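Myosin-17 (Arabidopsis thaliana, PDB 7KFL) probably carries cargo along actin filaments as a plant class XI myosin motor, recognising that cargo through its globular tail domain. Local coordinates at residues A[169-172]-A[173-177]; A[221-224]-A[225-228]; A[259-262]-A[263-266]; A[267-270]-A[271-274]; A[35-38]-A[39-43]. All coordinates share one frame; numbering follows the deposited sequence.

Contact 1 of 5, residues A[169-172]-A[173-177]; sequences MIRD and NLKKE
R171 and K175 run alongside each other one helical turn apart, and their touch is aliphatic: K175 CE sits 4.1 Å from R171 CG. The arginine leaves the backbone with CG anti to its own N (chi1 173°) and bends at chi3, which turns the guanidinium back toward D172. There R171 NE makes a salt bridge of 3.1 Å to D172 OD1, and NH2 adds a weak bond to the same oxygen. NE meets that oxygen from above the carboxylate plane, 44° out of it. K175 also runs beside D172, but its NZ stays 4.4 Å from D172 OD1, beyond a salt bridge; the carboxylate probably still eases the nearness of the two cations. This turn belongs to the long helix 150-186 of the globular tail, wound by regular i to i+4 backbone bonds such as N173 N to M169 O at 2.8 Å. A leucine in place of R171 would probably leave D172 without its salt-bridge mate and Q245, on helix 236-260, without the hydrogen bond from NH1. On another side of the turn the amide of N173 folds back against the preceding turn, its CG 3.0 Å from M169 O, while ND2 is bonded to N70. L174 packs against F243 and I246 of helix 236-260 and against Y225 of helix 205-231.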
# COMPACT_ATOMS: atom_id res chain seq x y z
N MET A 169 -8.66 -0.22 1.99
CA MET A 169 -9.56 -0.99 1.09
C MET A 169 -8.97 -1.06 -0.33
O MET A 169 -9.03 -2.15 -0.93
CB MET A 169 -10.96 -0.37 1.03
CG MET A 169 -11.82 -0.75 2.22
SD MET A 169 -13.14 0.44 2.55
CE MET A 169 -14.39 -0.13 1.41
N ILE A 170 -8.42 0.05 -0.83
CA ILE A 170 -7.70 0.10 -2.14
C ILE A 170 -6.56 -0.93 -2.09
O ILE A 170 -6.51 -1.81 -2.97
CB ILE A 170 -7.20 1.52 -2.47
CG1 ILE A 170 -8.36 2.46 -2.80
CG2 ILE A 170 -6.17 1.50 -3.59
CD1 ILE A 170 -7.99 3.93 -2.86
N ARG A 171 -5.68 -0.81 -1.09
CA ARG A 171 -4.50 -1.69 -0.89
C ARG A 171 -4.95 -3.15 -0.79
O ARG A 171 -4.36 -3.99 -1.50
CB ARG A 171 -3.74 -1.27 0.38
CG ARG A 171 -2.60 -2.20 0.77
CD ARG A 171 -2.17 -1.97 2.20
NE ARG A 171 -3.21 -2.36 3.15
CZ ARG A 171 -3.21 -2.06 4.44
NH1 ARG A 171 -2.23 -1.36 4.98
NH2 ARG A 171 -4.22 -2.47 5.20
N ASP A 172 -5.94 -3.45 0.05
CA ASP A 172 -6.41 -4.83 0.32
C ASP A 172 -7.10 -5.38 -0.94
O ASP A 172 -6.89 -6.57 -1.24
CB ASP A 172 -7.27 -4.88 1.59
CG ASP A 172 -6.49 -4.69 2.89
OD1 ASP A 172 -5.24 -4.64 2.83
OD2 ASP A 172 -7.13 -4.58 3.95
N ASN A 173 -7.85 -4.55 -1.68
CA ASN A 173 -8.49 -4.93 -2.97
C ASN A 173 -7.42 -5.38 -3.98
O ASN A 173 -7.65 -6.39 -4.68
CB ASN A 173 -9.32 -3.80 -3.58
CG ASN A 173 -10.69 -3.63 -2.95
OD1 ASN A 173 -11.07 -4.38 -2.05
ND2 ASN A 173 -11.44 -2.65 -3.42
N LEU A 174 -6.31 -4.64 -4.05
CA LEU A 174 -5.15 -4.95 -4.94
C LEU A 174 -4.48 -6.25 -4.48
O LEU A 174 -4.16 -7.08 -5.36
CB LEU A 174 -4.18 -3.76 -4.93
CG LEU A 174 -2.89 -3.92 -5.74
CD1 LEU A 174 -3.16 -4.47 -7.13
CD2 LEU A 174 -2.16 -2.60 -5.83
N LYS A 175 -4.30 -6.43 -3.16
CA LYS A 175 -3.76 -7.67 -2.54
C LYS A 175 -4.60 -8.88 -2.98
O LYS A 175 -4.00 -9.91 -3.35
CB LYS A 175 -3.73 -7.58 -1.01
CG LYS A 175 -2.58 -6.78 -0.42
CD LYS A 175 -2.41 -6.97 1.08
CE LYS A 175 -1.39 -6.03 1.69
NZ LYS A 175 -1.21 -6.25 3.15
N LYS A 176 -5.93 -8.76 -2.93
CA LYS A 176 -6.89 -9.85 -3.26
C LYS A 176 -6.81 -10.19 -4.75
O LYS A 176 -7.08 -11.36 -5.10
CB LYS A 176 -8.31 -9.41 -2.88
CG LYS A 176 -9.43 -10.39 -3.20
CD LYS A 176 -10.78 -9.72 -3.34
CE LYS A 176 -11.89 -10.43 -2.59
NZ LYS A 176 -13.05 -9.53 -2.34
N GLU A 177 -6.48 -9.22 -5.60
CA GLU A 177 -6.44 -9.38 -7.08
C GLU A 177 -5.16 -10.11 -7.50
O GLU A 177 -5.25 -10.96 -8.40
CB GLU A 177 -6.55 -8.02 -7.77
CG GLU A 177 -6.95 -8.12 -9.23
CD GLU A 177 -7.17 -6.79 -9.93
OE1 GLU A 177 -8.06 -6.03 -9.49
OE2 GLU A 177 -6.43 -6.51 -10.90

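Contact 2 of 5, residues A[221-224]-A[225-228]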
# COMPACT_ATOMS: atom_id res chain seq x y z
N SER A 221 -2.15 -5.54 -13.31
CA SER A 221 -2.97 -5.20 -12.12
C SER A 221 -2.34 -4.03 -11.36
O SER A 221 -3.09 -3.13 -10.95
CB SER A 221 -3.17 -6.40 -11.23
OG SER A 221 -4.00 -7.37 -11.86
N LEU A 222 -1.01 -4.02 -11.20
CA LEU A 222 -0.28 -2.90 -10.55
C LEU A 222 -0.56 -1.61 -11.32
O LEU A 222 -0.89 -0.61 -10.67
CB LEU A 222 1.23 -3.20 -10.51
CG LEU A 222 1.67 -4.34 -9.59
CD1 LEU A 222 3.18 -4.52 -9.65
CD2 LEU A 222 1.24 -4.10 -8.15
N ASN A 223 -0.45 -1.65 -12.65
CA ASN A 223 -0.60 -0.47 -13.56
C ASN A 223 -2.05 0.03 -13.54
O ASN A 223 -2.23 1.26 -13.57
CB ASN A 223 -0.14 -0.78 -14.99
CG ASN A 223 1.34 -0.58 -15.22
OD1 ASN A 223 1.98 0.19 -14.51
ND2 ASN A 223 1.89 -1.25 -16.22
N SER A 224 -3.03 -0.87 -13.52
CA SER A 224 -4.48 -0.54 -13.43
C SER A 224 -4.71 0.40 -12.24
O SER A 224 -5.26 1.50 -12.44
CB SER A 224 -5.33 -1.77 -13.30
OG SER A 224 -5.07 -2.67 -14.37
N TYR A 225 -4.29 -0.03 -11.04
CA TYR A 225 -4.48 0.71 -9.76
C TYR A 225 -3.66 2.00 -9.80
O TYR A 225 -4.17 3.04 -9.35
CB TYR A 225 -4.16 -0.19 -8.57
CG TYR A 225 -5.23 -1.22 -8.26
CD1 TYR A 225 -5.41 -2.32 -9.09
CD2 TYR A 225 -6.07 -1.09 -7.17
CE1 TYR A 225 -6.39 -3.26 -8.83
CE2 TYR A 225 -7.06 -2.02 -6.90
CZ TYR A 225 -7.21 -3.12 -7.73
OH TYR A 225 -8.17 -4.06 -7.49
N LEU A 226 -2.44 1.95 -10.34
CA LEU A 226 -1.57 3.14 -10.51
C LEU A 226 -2.31 4.19 -11.36
O LEU A 226 -2.41 5.34 -10.91
CB LEU A 226 -0.24 2.74 -11.16
CG LEU A 226 0.73 3.88 -11.46
CD1 LEU A 226 1.02 4.70 -10.22
CD2 LEU A 226 2.02 3.34 -12.05
N ASN A 227 -2.84 3.79 -12.52
CA ASN A 227 -3.49 4.70 -13.50
C ASN A 227 -4.82 5.21 -12.94
O ASN A 227 -5.17 6.37 -13.24
CB ASN A 227 -3.67 4.01 -14.86
CG ASN A 227 -2.36 3.72 -15.56
OD1 ASN A 227 -1.42 4.51 -15.49
ND2 ASN A 227 -2.29 2.59 -16.25
N LEU A 228 -5.53 4.38 -12.17
CA LEU A 228 -6.83 4.72 -11.53
C LEU A 228 -6.63 5.81 -10.47
O LEU A 228 -7.55 6.63 -10.28
CB LEU A 228 -7.42 3.45 -10.90
CG LEU A 228 -8.70 3.65 -10.08
CD1 LEU A 228 -9.82 4.23 -10.94
CD2 LEU A 228 -9.14 2.35 -9.45
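The ring of Y225 turns back along the helix onto S221, bringing its CD1 to 3.1 Å from S221 O. The oxygen lies at the ring edge, near its plane, so the approach is a C-H to carbonyl contact. It goes with CG placed beside the backbone N of Y225 (chi1 -75°). The same oxygen also receives the backbone N of Y225, but only weakly, at 3.3 Å. This is the tight, buried side of the turn: Y225 OH and S221 OG both bond to the carboxylate of E177 on helix 150-186, one to each oxygen, and Y225 OH has a second partner in N71. A phenylalanine in place of Y225 would probably keep the ring packing but leave one oxygen of E177 without this mate and N71 without its bond. L222 and L226 continue the packing toward helices 236-260 and 267-287, meeting F243 and W283.

At the border between the two sides N223 flanks L226, with N223 OD1 4.0 Å from L226 CD2. Beyond it the turn is looser and more polar. N227, exposed, carries ND2 to 3.0 Å from N223 O, yet the angle is too poor for a hydrogen bond; that carbonyl is taken instead by N227 N at 2.8 Å. S224 turns its hydroxyl back to the carbonyl of K220. A helix with Y225, S221 and the leucines facing its neighbours and N223, S224 and N227 on the outer side is the amphipathic element from which the mainly helical globular tail is bundled.

Contact 3 of 5, residues A[259-262]-A[263-266]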
# COMPACT_ATOMS: atom_id res chain seq x y z
N LEU A 259 10.89 -21.11 1.95
CA LEU A 259 11.14 -21.68 3.30
C LEU A 259 10.26 -22.91 3.54
O LEU A 259 10.73 -23.83 4.25
CB LEU A 259 10.87 -20.62 4.37
CG LEU A 259 11.71 -19.35 4.30
CD1 LEU A 259 11.34 -18.42 5.44
CD2 LEU A 259 13.20 -19.66 4.34
N LEU A 260 9.03 -22.93 3.01
CA LEU A 260 7.97 -23.90 3.40
C LEU A 260 7.70 -24.93 2.29
O LEU A 260 7.21 -26.03 2.64
CB LEU A 260 6.70 -23.13 3.75
CG LEU A 260 6.81 -22.18 4.95
CD1 LEU A 260 5.45 -21.61 5.31
CD2 LEU A 260 7.42 -22.88 6.16
N ARG A 261 7.97 -24.60 1.02
CA ARG A 261 7.75 -25.52 -0.13
C ARG A 261 9.10 -26.03 -0.64
O ARG A 261 9.90 -25.21 -1.12
CB ARG A 261 6.98 -24.82 -1.25
CG ARG A 261 5.66 -24.20 -0.81
CD ARG A 261 4.70 -24.09 -1.98
NE ARG A 261 3.38 -23.63 -1.56
CZ ARG A 261 2.27 -23.76 -2.27
NH1 ARG A 261 2.29 -24.34 -3.46
NH2 ARG A 261 1.13 -23.31 -1.78
N ARG A 262 9.33 -27.34 -0.52
CA ARG A 262 10.57 -28.03 -0.97
C ARG A 262 10.77 -27.74 -2.47
O ARG A 262 11.88 -27.30 -2.83
CB ARG A 262 10.47 -29.53 -0.68
CG ARG A 262 11.75 -30.32 -0.93
CD ARG A 262 11.77 -30.99 -2.29
NE ARG A 262 12.92 -31.87 -2.47
CZ ARG A 262 13.15 -32.60 -3.55
NH1 ARG A 262 12.32 -32.57 -4.58
NH2 ARG A 262 14.23 -33.37 -3.60
N GLU A 263 9.72 -27.93 -3.27
CA GLU A 263 9.73 -27.81 -4.76
C GLU A 263 10.11 -26.39 -5.20
O GLU A 263 10.63 -26.27 -6.33
CB GLU A 263 8.38 -28.22 -5.36
CG GLU A 263 7.22 -27.31 -4.99
CD GLU A 263 6.46 -27.70 -3.73
OE1 GLU A 263 7.05 -28.40 -2.88
OE2 GLU A 263 5.29 -27.30 -3.60
N CYS A 264 9.85 -25.37 -4.38
CA CYS A 264 10.19 -23.94 -4.68
C CYS A 264 11.66 -23.66 -4.34
O CYS A 264 12.19 -22.64 -4.82
CB CYS A 264 9.31 -22.97 -3.91
SG CYS A 264 7.55 -23.12 -4.32
N CYS A 265 12.29 -24.53 -3.55
CA CYS A 265 13.70 -24.39 -3.08
C CYS A 265 14.62 -25.16 -4.03
O CYS A 265 15.31 -26.08 -3.58
CB CYS A 265 13.83 -24.85 -1.64
SG CYS A 265 15.10 -23.94 -0.71
N SER A 266 14.61 -24.79 -5.32
CA SER A 266 15.40 -25.43 -6.40
C SER A 266 16.11 -24.36 -7.24
O SER A 266 15.77 -23.17 -7.09
CB SER A 266 14.53 -26.31 -7.27
OG SER A 266 13.53 -25.55 -7.92
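E263 places CG between its backbone N and carbonyl carbon (chi1 65°) and bends again at chi2 (-90°), which curls the carboxylate back along the chain to R261. The arginine goes to meet it with an extended chain, CG beside its own backbone N. The two side chains cross obliquely, their flat ends turned 53° apart, and the touch is made by E263 OE2 against R261 CD at 3.6 Å. C264, next in the chain, packs SG on R261 CB at 3.6 Å, and I186 touches both R261 and C264.

The backbone leaves helix 236-260 at R261 and turns sharply. C265 N bonds to R262 O at 2.9 Å and C264 N to R261 O at 3.3 Å, each donor standing well above the carbonyl plane, as in tight i to i+3 turns and unlike the straighter i to i+4 bonds of a helix. R262 makes a cation-pi contact with W343, whose NE1 also bonds to R262 O. With R261 NH1 4.2 Å from E263 OE2, the opposite charges are near without forming a salt bridge, so their attraction is probably diffuse, while the defined bonds are those of the backbone turn.

Contact 4 of 5, residues A[267-270]-A[271-274]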
# COMPACT_ATOMS: atom_id res chain seq x y z
N PHE A 267 17.06 -24.77 -8.08
CA PHE A 267 17.79 -23.88 -9.01
C PHE A 267 16.81 -23.36 -10.07
O PHE A 267 16.77 -22.13 -10.29
CB PHE A 267 18.95 -24.62 -9.68
CG PHE A 267 19.89 -23.69 -10.41
CD1 PHE A 267 19.58 -23.23 -11.68
CD2 PHE A 267 21.07 -23.26 -9.82
CE1 PHE A 267 20.44 -22.37 -12.35
CE2 PHE A 267 21.92 -22.40 -10.49
CZ PHE A 267 21.60 -21.96 -11.75
N SER A 268 16.04 -24.27 -10.68
CA SER A 268 15.09 -23.98 -11.79
C SER A 268 14.04 -22.97 -11.33
O SER A 268 13.67 -22.09 -12.13
CB SER A 268 14.45 -25.25 -12.32
OG SER A 268 13.44 -25.72 -11.44
N ASN A 269 13.57 -23.09 -10.08
CA ASN A 269 12.55 -22.17 -9.50
C ASN A 269 13.20 -20.83 -9.16
O ASN A 269 12.50 -19.80 -9.20
CB ASN A 269 11.83 -22.77 -8.29
CG ASN A 269 10.54 -22.04 -7.99
OD1 ASN A 269 9.62 -22.05 -8.81
ND2 ASN A 269 10.47 -21.38 -6.85
N GLY A 270 14.50 -20.83 -8.83
CA GLY A 270 15.30 -19.61 -8.64
C GLY A 270 15.33 -18.79 -9.92
O GLY A 270 15.12 -17.56 -9.84
N GLU A 271 15.56 -19.45 -11.06
CA GLU A 271 15.61 -18.82 -12.41
C GLU A 271 14.24 -18.23 -12.75
O GLU A 271 14.20 -17.07 -13.22
CB GLU A 271 15.99 -19.85 -13.48
CG GLU A 271 17.37 -20.44 -13.32
CD GLU A 271 17.67 -21.55 -14.31
OE1 GLU A 271 16.84 -22.48 -14.43
OE2 GLU A 271 18.73 -21.48 -14.98
N TYR A 272 13.18 -19.00 -12.54
CA TYR A 272 11.78 -18.63 -12.87
C TYR A 272 11.37 -17.36 -12.11
O TYR A 272 10.77 -16.47 -12.72
CB TYR A 272 10.80 -19.76 -12.55
CG TYR A 272 9.36 -19.30 -12.57
CD1 TYR A 272 8.77 -18.90 -13.75
CD2 TYR A 272 8.62 -19.23 -11.41
CE1 TYR A 272 7.45 -18.47 -13.79
CE2 TYR A 272 7.30 -18.80 -11.42
CZ TYR A 272 6.72 -18.42 -12.62
OH TYR A 272 5.42 -17.98 -12.64
N VAL A 273 11.67 -17.31 -10.80
CA VAL A 273 11.32 -16.16 -9.92
C VAL A 273 12.18 -14.95 -10.32
O VAL A 273 11.62 -13.83 -10.36
CB VAL A 273 11.46 -16.50 -8.42
CG1 VAL A 273 11.48 -15.26 -7.55
CG2 VAL A 273 10.35 -17.44 -7.96
N LYS A 274 13.46 -15.16 -10.61
CA LYS A 274 14.39 -14.08 -11.05
C LYS A 274 13.81 -13.39 -12.29
O LYS A 274 13.94 -12.15 -12.38
CB LYS A 274 15.79 -14.62 -11.35
CG LYS A 274 16.85 -13.54 -11.55
CD LYS A 274 18.27 -14.06 -11.61
CE LYS A 274 19.29 -12.98 -11.31
NZ LYS A 274 20.68 -13.45 -11.56
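The ring of F267 meets the carboxylate of E271 at its edge, with OE2 in the ring plane and 3.3 Å from F267 CE1. From that in-plane position the negatively charged oxygen faces the C-H rim, which carries partial positive charge. Ring and carboxylate planes stand 70° apart. The ring also meets that of Y347, with planes at about 45°. Y272 and N269 form the second flat pair: they lie aslant, amide and ring planes 35° apart, with N269 OD1 4.0 Å from Y272 CD2, while the tyrosine ring meets W215 and its OH bonds to the carbonyl of L211.

E271 reaches the phenylalanine because CG lies beside its backbone N and the chain runs extended from there; CG also rests 3.5 Å from F267 O. OE1 makes a salt bridge to K346, which probably helps hold the carboxylate in this rotation. N269 lies with ND2 4.1 Å from V273 CG2, and that nitrogen bonds to the carbonyl of C264 in the preceding turn. The backbone is regular, E271 N bonding to F267 O at 3.0 Å. V273 packs on I302 and V306 of helix 300-309. The arrangement is that of a helix start: S266 is the N-cap, its OG bonded to N269 N, and helix 267-287 opens here within the DIL domain.

Contact 5 of 5, residues A[35-38]-A[39-43]; sequences VIYK and CLLHW
Helix 31-43 is one of the packed helices at one end of the elongated tail domain, and here two pairs of its side chains, I36 with L40 and Y37 with L41, meet one turn apart. I36 and L40 extend in parallel from the helix, with I36 CG2 3.9 Å from L40 CD1. L40 sets CG beside its own backbone N, 3.3 Å from I36 O. Together they face helix 53-65, where I57 touches both.

Y37 and L41 run at a slant to one another instead. Both branches of the leucine reach the tyrosine: L41 CD2 lies 4.0 Å from Y37 CE2, and L41 CD1 4.0 Å from Y37 OH. The ring is brought beside L41 with CG anti to the backbone N (chi1 180°). V35 and C39 make a looser pair, V35 CG1 4.5 Å from C39 SG, facing L15 of helix 4-20.

The backbone follows the i to i+4 pattern, with C39 N bonded to V35 O and L40 N to I36 O. K38 runs extended away from the helix, and H42 stacks its ring on F131. The contact is apolar where it faces the neighbouring helices, while the polar ends of its side chains find partners in other parts of the chain: Y37 OH bonds T91 OG1, and K38 NZ, bonded to the carbonyls of L137 and K139, ties the helix to that loop.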
# COMPACT_ATOMS: atom_id res chain seq x y z
N VAL A 35 -15.59 22.19 -2.53
CA VAL A 35 -17.03 22.57 -2.38
C VAL A 35 -17.44 22.40 -0.92
O VAL A 35 -18.06 23.33 -0.37
CB VAL A 35 -17.92 21.75 -3.33
CG1 VAL A 35 -19.40 21.86 -2.97
CG2 VAL A 35 -17.69 22.14 -4.78
N ILE A 36 -17.12 21.25 -0.31
CA ILE A 36 -17.42 20.92 1.11
C ILE A 36 -16.81 22.01 2.00
O ILE A 36 -17.57 22.64 2.76
CB ILE A 36 -16.92 19.51 1.50
CG1 ILE A 36 -17.81 18.42 0.90
CG2 ILE A 36 -16.81 19.36 3.01
CD1 ILE A 36 -17.16 17.05 0.87
N TYR A 37 -15.50 22.23 1.89
CA TYR A 37 -14.70 23.16 2.73
C TYR A 37 -15.32 24.56 2.72
O TYR A 37 -15.46 25.16 3.80
CB TYR A 37 -13.25 23.22 2.26
CG TYR A 37 -12.38 24.15 3.07
CD1 TYR A 37 -12.14 23.90 4.41
CD2 TYR A 37 -11.80 25.27 2.51
CE1 TYR A 37 -11.35 24.75 5.17
CE2 TYR A 37 -11.01 26.13 3.25
CZ TYR A 37 -10.78 25.87 4.59
OH TYR A 37 -9.99 26.70 5.33
N LYS A 38 -15.67 25.06 1.53
CA LYS A 38 -16.14 26.46 1.31
C LYS A 38 -17.52 26.66 1.95
O LYS A 38 -17.70 27.70 2.61
CB LYS A 38 -16.15 26.79 -0.18
CG LYS A 38 -14.76 27.00 -0.78
CD LYS A 38 -14.78 27.57 -2.17
CE LYS A 38 -13.40 28.00 -2.62
NZ LYS A 38 -13.36 28.20 -4.09
N CYS A 39 -18.45 25.72 1.75
CA CYS A 39 -19.78 25.71 2.40
C CYS A 39 -19.62 25.83 3.92
O CYS A 39 -20.27 26.72 4.52
CB CYS A 39 -20.56 24.44 2.07
SG CYS A 39 -21.07 24.35 0.33
N LEU A 40 -18.78 24.98 4.51
CA LEU A 40 -18.53 24.93 5.98
C LEU A 40 -17.91 26.25 6.43
O LEU A 40 -18.23 26.70 7.55
CB LEU A 40 -17.61 23.74 6.30
CG LEU A 40 -18.16 22.35 5.97
CD1 LEU A 40 -17.17 21.28 6.40
CD2 LEU A 40 -19.52 22.11 6.61
N LEU A 41 -17.07 26.85 5.59
CA LEU A 41 -16.40 28.16 5.85
C LEU A 41 -17.44 29.28 5.73
O LEU A 41 -17.44 30.19 6.59
CB LEU A 41 -15.24 28.34 4.87
CG LEU A 41 -14.07 29.19 5.36
CD1 LEU A 41 -13.36 28.54 6.53
CD2 LEU A 41 -13.09 29.46 4.23
N HIS A 42 -18.30 29.20 4.70
CA HIS A 42 -19.40 30.16 4.42
C HIS A 42 -20.39 30.16 5.60
O HIS A 42 -20.67 31.25 6.14
CB HIS A 42 -20.08 29.81 3.09
CG HIS A 42 -21.14 30.77 2.66
ND1 HIS A 42 -20.86 32.08 2.31
CD2 HIS A 42 -22.48 30.62 2.52
CE1 HIS A 42 -21.98 32.69 1.98
NE2 HIS A 42 -22.99 31.81 2.10
N TRP A 43 -20.89 28.98 5.98
CA TRP A 43 -21.91 28.78 7.05
C TRP A 43 -21.30 28.94 8.44
O TRP A 43 -22.07 29.03 9.41
CB TRP A 43 -22.59 27.41 6.90
CG TRP A 43 -23.27 27.19 5.59
CD1 TRP A 43 -23.87 28.12 4.80
CD2 TRP A 43 -23.45 25.92 4.92
NE1 TRP A 43 -24.39 27.54 3.68
CE2 TRP A 43 -24.16 26.19 3.73
CE3 TRP A 43 -23.09 24.61 5.21
CZ2 TRP A 43 -24.50 25.18 2.83
CZ3 TRP A 43 -23.43 23.61 4.32
CH2 TRP A 43 -24.13 23.89 3.15

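Overall arrangement
Contacts 1 and 2 sit nearest the middle of the chain, with centres about 11 Å apart, and helices 150-186 and 205-231 are joined there by the bonds of E177 and by L174 packing on Y225. Contacts 3 and 4, also with centres about 11 Å apart, are consecutive: the turn ending helix 236-260 passes into the start of helix 267-287, and a hydrogen bond from N269 ND2 to C264 O links them. Contact 5 stands on the opposite side of the chain's centre, its centre some 57 to 59 Å from theirs. Contacts 4 and 5 are both buried; contact 5 is mostly apolar, with Y37 among its pairs, while contact 4 sets a carboxylate at a ring edge. Contact 1 brings charged side chains together, and contact 3 alone lacks helical regularity.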